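Local atomic coordinates of vacuolar aminopeptidase 1 (Saccharomyces cerevisiae, PDB entry 5JGF), a protein that removes N-terminal amino acids, preferably neutral or hydrophobic ones, from peptides as a zinc-dependent vacuolar aminopeptidase and travels as cargo of the cytoplasm-to-vacuole targeting pathway. Residues E109-L123 with K180-T192. Numbering follows the deposited sequence.
Sequences EGYGRIAVAPYGGTL and KEDQTIPVIGFPT
F190 turns its ring edge onto the face of Y111, a T-shaped pair with planes at 80° in which F190 CD1 sits over the centre of the tyrosine ring. G110 O lies over one face of F190, 3.3 Å from CD1, a position the phenyl ring reaches by swinging anti to its own backbone N (chi1 -162°). V187 CG1 meets the rim of the tyrosine at CD1, 3.8 Å away, so an alanine in place of Y111 would probably leave a gap between V187 and F190 and set the phenyl ring freer to turn.

Next to the rings the backbones pair. G112 N donates almost straight to G189 O (2.7 Å), while G112 O is gripped from one face of its plane by both I188 N at 2.8 Å and G189 N at 3.3 Å. Further along, P186 and V116 meet tip to tip, CD to CG2 at 3.5 Å, within a buried apolar patch completed by I114 and by L240 of strand 233-242.

Against this buried patch, two places are looser: partly exposed K180 lays its bent aliphatic chain past L123 and P118, and over the rim of the same F190 face a water donates to both G110 O and P191 O. Two residues of one strand facing a single partner define a classic beta bulge, here joining strand 187-189, outermost within this chain but backbone-bonded through I188 to a second subunit, to strand 112-119 in the six-stranded antiparallel sheet of this M18 aminopeptidase.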
loop_
_atom_site.group_PDB
_atom_site.type_symbol
_atom_site.label_atom_id
_atom_site.label_comp_id
_atom_site.label_asym_id
_atom_site.label_seq_id
_atom_site.Cartn_x
_atom_site.Cartn_y
_atom_site.Cartn_z
ATOM N N GLU D 109 14.166 27.260 -28.123
ATOM C CA GLU D 109 14.140 26.665 -29.453
ATOM C C GLU D 109 13.426 27.626 -30.400
ATOM O O GLU D 109 12.753 27.207 -31.343
ATOM C CB GLU D 109 13.420 25.310 -29.447
ATOM C CG GLU D 109 14.028 24.245 -28.537
ATOM C CD GLU D 109 15.508 23.988 -28.796
ATOM O OE1 GLU D 109 15.948 24.072 -29.958
ATOM O OE2 GLU D 109 16.230 23.680 -27.825
ATOM N N GLY D 110 13.564 28.923 -30.131
ATOM C CA GLY D 110 12.945 29.922 -30.983
ATOM C C GLY D 110 11.625 30.502 -30.507
ATOM O O GLY D 110 11.194 31.544 -30.996
ATOM N N TYR D 111 10.975 29.837 -29.557
ATOM C CA TYR D 111 9.695 30.311 -29.043
ATOM C C TYR D 111 9.843 31.425 -28.023
ATOM O O TYR D 111 10.691 31.357 -27.133
ATOM C CB TYR D 111 8.928 29.167 -28.386
ATOM C CG TYR D 111 8.234 28.238 -29.349
ATOM C CD1 TYR D 111 6.924 28.483 -29.765
ATOM C CD2 TYR D 111 8.876 27.096 -29.824
ATOM C CE1 TYR D 111 6.268 27.604 -30.624
ATOM C CE2 TYR D 111 8.231 26.217 -30.680
ATOM C CZ TYR D 111 6.930 26.474 -31.074
ATOM O OH TYR D 111 6.293 25.576 -31.898
ATOM N N GLY D 112 9.004 32.445 -28.160
ATOM C CA GLY D 112 9.015 33.545 -27.221
ATOM C C GLY D 112 7.935 33.247 -26.198
ATOM O O GLY D 112 6.820 32.861 -26.564
ATOM N N ARG D 113 8.270 33.394 -24.920
ATOM C CA ARG D 113 7.331 33.148 -23.829
ATOM C C ARG D 113 7.472 34.273 -22.809
ATOM O O ARG D 113 8.470 34.989 -22.809
ATOM C CB ARG D 113 7.646 31.816 -23.137
ATOM C CG ARG D 113 7.455 30.582 -24.017
ATOM C CD ARG D 113 7.771 29.308 -23.248
ATOM N NE ARG D 113 9.180 29.228 -22.867
ATOM C CZ ARG D 113 9.695 28.267 -22.107
ATOM N NH1 ARG D 113 8.914 27.297 -21.643
ATOM N NH2 ARG D 113 10.988 28.273 -21.810
ATOM N N ILE D 114 6.466 34.442 -21.956
ATOM C CA ILE D 114 6.533 35.461 -20.916
ATOM C C ILE D 114 6.264 34.810 -19.568
ATOM O O ILE D 114 5.399 33.943 -19.448
ATOM C CB ILE D 114 5.510 36.608 -21.130
ATOM C CG1 ILE D 114 4.107 36.038 -21.340
ATOM C CG2 ILE D 114 5.942 37.474 -22.309
ATOM C CD1 ILE D 114 3.021 37.106 -21.382
ATOM N N ALA D 115 7.022 35.224 -18.560
ATOM C CA ALA D 115 6.862 34.686 -17.216
ATOM C C ALA D 115 5.652 35.353 -16.567
ATOM O O ALA D 115 5.550 36.581 -16.542
ATOM C CB ALA D 115 8.118 34.952 -16.399
ATOM N N VAL D 116 4.738 34.539 -16.050
ATOM C CA VAL D 116 3.523 35.049 -15.426
ATOM C C VAL D 116 3.202 34.300 -14.140
ATOM O O VAL D 116 3.811 33.273 -13.837
ATOM C CB VAL D 116 2.308 34.914 -16.380
ATOM C CG1 VAL D 116 2.573 35.670 -17.676
ATOM C CG2 VAL D 116 2.040 33.441 -16.680
ATOM N N ALA D 117 2.231 34.816 -13.394
ATOM C CA ALA D 117 1.812 34.201 -12.140
ATOM C C ALA D 117 0.290 34.218 -12.060
ATOM O O ALA D 117 -0.363 35.103 -12.618
ATOM C CB ALA D 117 2.407 34.958 -10.958
ATOM N N PRO D 118 -0.299 33.237 -11.365
ATOM C CA PRO D 118 -1.757 33.198 -11.254
ATOM C C PRO D 118 -2.283 34.161 -10.194
ATOM O O PRO D 118 -1.661 34.346 -9.150
ATOM C CB PRO D 118 -2.025 31.747 -10.874
ATOM C CG PRO D 118 -0.865 31.448 -9.956
ATOM C CD PRO D 118 0.319 32.088 -10.673
ATOM N N TYR D 119 -3.413 34.795 -10.489
ATOM C CA TYR D 119 -4.078 35.684 -9.541
ATOM C C TYR D 119 -5.320 34.862 -9.222
ATOM O O TYR D 119 -6.264 34.822 -10.006
ATOM C CB TYR D 119 -4.483 37.010 -10.199
ATOM C CG TYR D 119 -5.283 37.903 -9.271
ATOM C CD1 TYR D 119 -4.654 38.660 -8.281
ATOM C CD2 TYR D 119 -6.677 37.947 -9.347
ATOM C CE1 TYR D 119 -5.397 39.440 -7.386
ATOM C CE2 TYR D 119 -7.427 38.719 -8.458
ATOM C CZ TYR D 119 -6.782 39.463 -7.481
ATOM O OH TYR D 119 -7.521 40.229 -6.610
ATOM N N GLY D 120 -5.322 34.191 -8.077
ATOM C CA GLY D 120 -6.445 33.333 -7.760
ATOM C C GLY D 120 -6.149 31.989 -8.416
ATOM O O GLY D 120 -5.034 31.777 -8.907
ATOM N N GLY D 121 -7.136 31.097 -8.457
ATOM C CA GLY D 121 -6.922 29.776 -9.032
ATOM C C GLY D 121 -6.956 29.625 -10.544
ATOM O O GLY D 121 -7.810 28.922 -11.081
ATOM N N THR D 122 -6.025 30.270 -11.239
ATOM C CA THR D 122 -5.972 30.176 -12.695
ATOM C C THR D 122 -4.809 29.289 -13.140
ATOM O O THR D 122 -4.232 28.560 -12.333
ATOM C CB THR D 122 -5.820 31.569 -13.341
ATOM O OG1 THR D 122 -4.615 32.185 -12.873
ATOM C CG2 THR D 122 -7.015 32.456 -12.981
ATOM N N LEU D 123 -4.469 29.354 -14.424
ATOM C CA LEU D 123 -3.382 28.544 -14.973
ATOM C C LEU D 123 -3.642 27.055 -14.785
ATOM O O LEU D 123 -2.728 26.276 -14.501
ATOM C CB LEU D 123 -2.038 28.919 -14.336
ATOM C CG LEU D 123 -1.528 30.329 -14.650
ATOM C CD1 LEU D 123 -0.187 30.551 -13.971
ATOM C CD2 LEU D 123 -1.398 30.512 -16.158
ATOM N N LYS D 180 2.099 24.962 -12.490
ATOM C CA LYS D 180 1.844 26.356 -12.852
ATOM C C LYS D 180 3.083 27.192 -13.162
ATOM O O LYS D 180 2.978 28.256 -13.771
ATOM C CB LYS D 180 1.023 27.043 -11.756
ATOM C CG LYS D 180 -0.357 26.423 -11.552
ATOM C CD LYS D 180 -1.236 27.279 -10.649
ATOM C CE LYS D 180 -0.646 27.433 -9.248
ATOM N NZ LYS D 180 -0.574 26.128 -8.526
ATOM N N GLU D 181 4.255 26.718 -12.754
ATOM C CA GLU D 181 5.487 27.451 -13.019
ATOM C C GLU D 181 6.218 26.946 -14.265
ATOM O O GLU D 181 6.713 27.739 -15.067
ATOM C CB GLU D 181 6.414 27.360 -11.801
ATOM C CG GLU D 181 7.796 27.989 -11.970
ATOM C CD GLU D 181 7.751 29.490 -12.208
ATOM O OE1 GLU D 181 6.860 30.160 -11.643
ATOM O OE2 GLU D 181 8.621 30.001 -12.950
ATOM N N ASP D 182 6.269 25.628 -14.441
ATOM C CA ASP D 182 6.994 25.051 -15.568
ATOM C C ASP D 182 6.200 24.579 -16.776
ATOM O O ASP D 182 6.761 24.433 -17.859
ATOM C CB ASP D 182 7.852 23.874 -15.089
ATOM C CG ASP D 182 8.844 24.275 -14.022
ATOM O OD1 ASP D 182 9.429 25.368 -14.145
ATOM O OD2 ASP D 182 9.047 23.489 -13.072
ATOM N N GLN D 183 4.906 24.333 -16.613
ATOM C CA GLN D 183 4.138 23.828 -17.742
ATOM C C GLN D 183 3.087 24.757 -18.334
ATOM O O GLN D 183 2.849 24.730 -19.540
ATOM C CB GLN D 183 3.499 22.490 -17.355
ATOM C CG GLN D 183 4.527 21.445 -16.913
ATOM C CD GLN D 183 3.905 20.093 -16.608
ATOM O OE1 GLN D 183 3.012 19.980 -15.769
ATOM N NE2 GLN D 183 4.382 19.058 -17.287
ATOM N N THR D 184 2.462 25.581 -17.504
ATOM C CA THR D 184 1.435 26.486 -18.009
ATOM C C THR D 184 2.026 27.869 -18.268
ATOM O O THR D 184 1.685 28.840 -17.591
ATOM C CB THR D 184 0.272 26.595 -17.008
ATOM O OG1 THR D 184 0.762 27.104 -15.767
ATOM C CG2 THR D 184 -0.350 25.228 -16.768
ATOM N N ILE D 185 2.913 27.945 -19.255
ATOM C CA ILE D 185 3.577 29.196 -19.602
ATOM C C ILE D 185 3.050 29.735 -20.929
ATOM O O ILE D 185 3.020 29.029 -21.936
ATOM C CB ILE D 185 5.111 28.996 -19.698
ATOM C CG1 ILE D 185 5.632 28.372 -18.398
ATOM C CG2 ILE D 185 5.804 30.334 -19.944
ATOM C CD1 ILE D 185 7.109 27.992 -18.432
ATOM N N PRO D 186 2.616 31.005 -20.945
ATOM C CA PRO D 186 2.095 31.581 -22.187
ATOM C C PRO D 186 3.154 31.721 -23.273
ATOM O O PRO D 186 4.263 32.204 -23.018
ATOM C CB PRO D 186 1.563 32.949 -21.749
ATOM C CG PRO D 186 1.298 32.779 -20.269
ATOM C CD PRO D 186 2.472 31.947 -19.824
ATOM N N VAL D 187 2.804 31.291 -24.482
ATOM C CA VAL D 187 3.688 31.406 -25.634
ATOM C C VAL D 187 3.225 32.687 -26.318
ATOM O O VAL D 187 2.040 32.839 -26.627
ATOM C CB VAL D 187 3.527 30.206 -26.588
ATOM C CG1 VAL D 187 4.249 30.474 -27.902
ATOM C CG2 VAL D 187 4.090 28.953 -25.928
ATOM N N ILE D 188 4.155 33.607 -26.547
ATOM C CA ILE D 188 3.809 34.887 -27.141
ATOM C C ILE D 188 4.242 35.062 -28.597
ATOM O O ILE D 188 3.708 35.913 -29.306
ATOM C CB ILE D 188 4.371 36.034 -26.252
ATOM C CG1 ILE D 188 3.781 37.377 -26.676
ATOM C CG2 ILE D 188 5.892 36.052 -26.316
ATOM C CD1 ILE D 188 3.942 38.461 -25.620
ATOM N N GLY D 189 5.194 34.259 -29.058
ATOM C CA GLY D 189 5.612 34.387 -30.445
ATOM C C GLY D 189 6.718 33.452 -30.887
ATOM O O GLY D 189 7.130 32.559 -30.151
ATOM N N PHE D 190 7.174 33.650 -32.119
ATOM C CA PHE D 190 8.264 32.872 -32.688
ATOM C C PHE D 190 8.894 33.821 -33.697
ATOM O O PHE D 190 8.608 33.762 -34.890
ATOM C CB PHE D 190 7.755 31.615 -33.399
ATOM C CG PHE D 190 8.827 30.588 -33.626
ATOM C CD1 PHE D 190 9.088 29.617 -32.667
ATOM C CD2 PHE D 190 9.630 30.640 -34.761
ATOM C CE1 PHE D 190 10.136 28.717 -32.830
ATOM C CE2 PHE D 190 10.684 29.743 -34.932
ATOM C CZ PHE D 190 10.936 28.781 -33.965
ATOM N N PRO D 191 9.755 34.727 -33.218
ATOM C CA PRO D 191 10.424 35.705 -34.076
ATOM C C PRO D 191 11.440 35.156 -35.070
ATOM O O PRO D 191 11.950 34.049 -34.917
ATOM C CB PRO D 191 11.068 36.650 -33.072
ATOM C CG PRO D 191 11.432 35.736 -31.953
ATOM C CD PRO D 191 10.189 34.877 -31.815
ATOM N N THR D 192 11.726 35.955 -36.093
ATOM C CA THR D 192 12.698 35.607 -37.121
ATOM C C THR D 192 13.702 36.759 -37.167
ATOM O O THR D 192 13.395 37.870 -36.748
ATOM C CB THR D 192 12.028 35.435 -38.500
ATOM O OG1 THR D 192 11.239 36.591 -38.799
ATOM C CG2 THR D 192 11.129 34.201 -38.505
HETATM O O HOH W 1 12.814 32.601 -32.843
#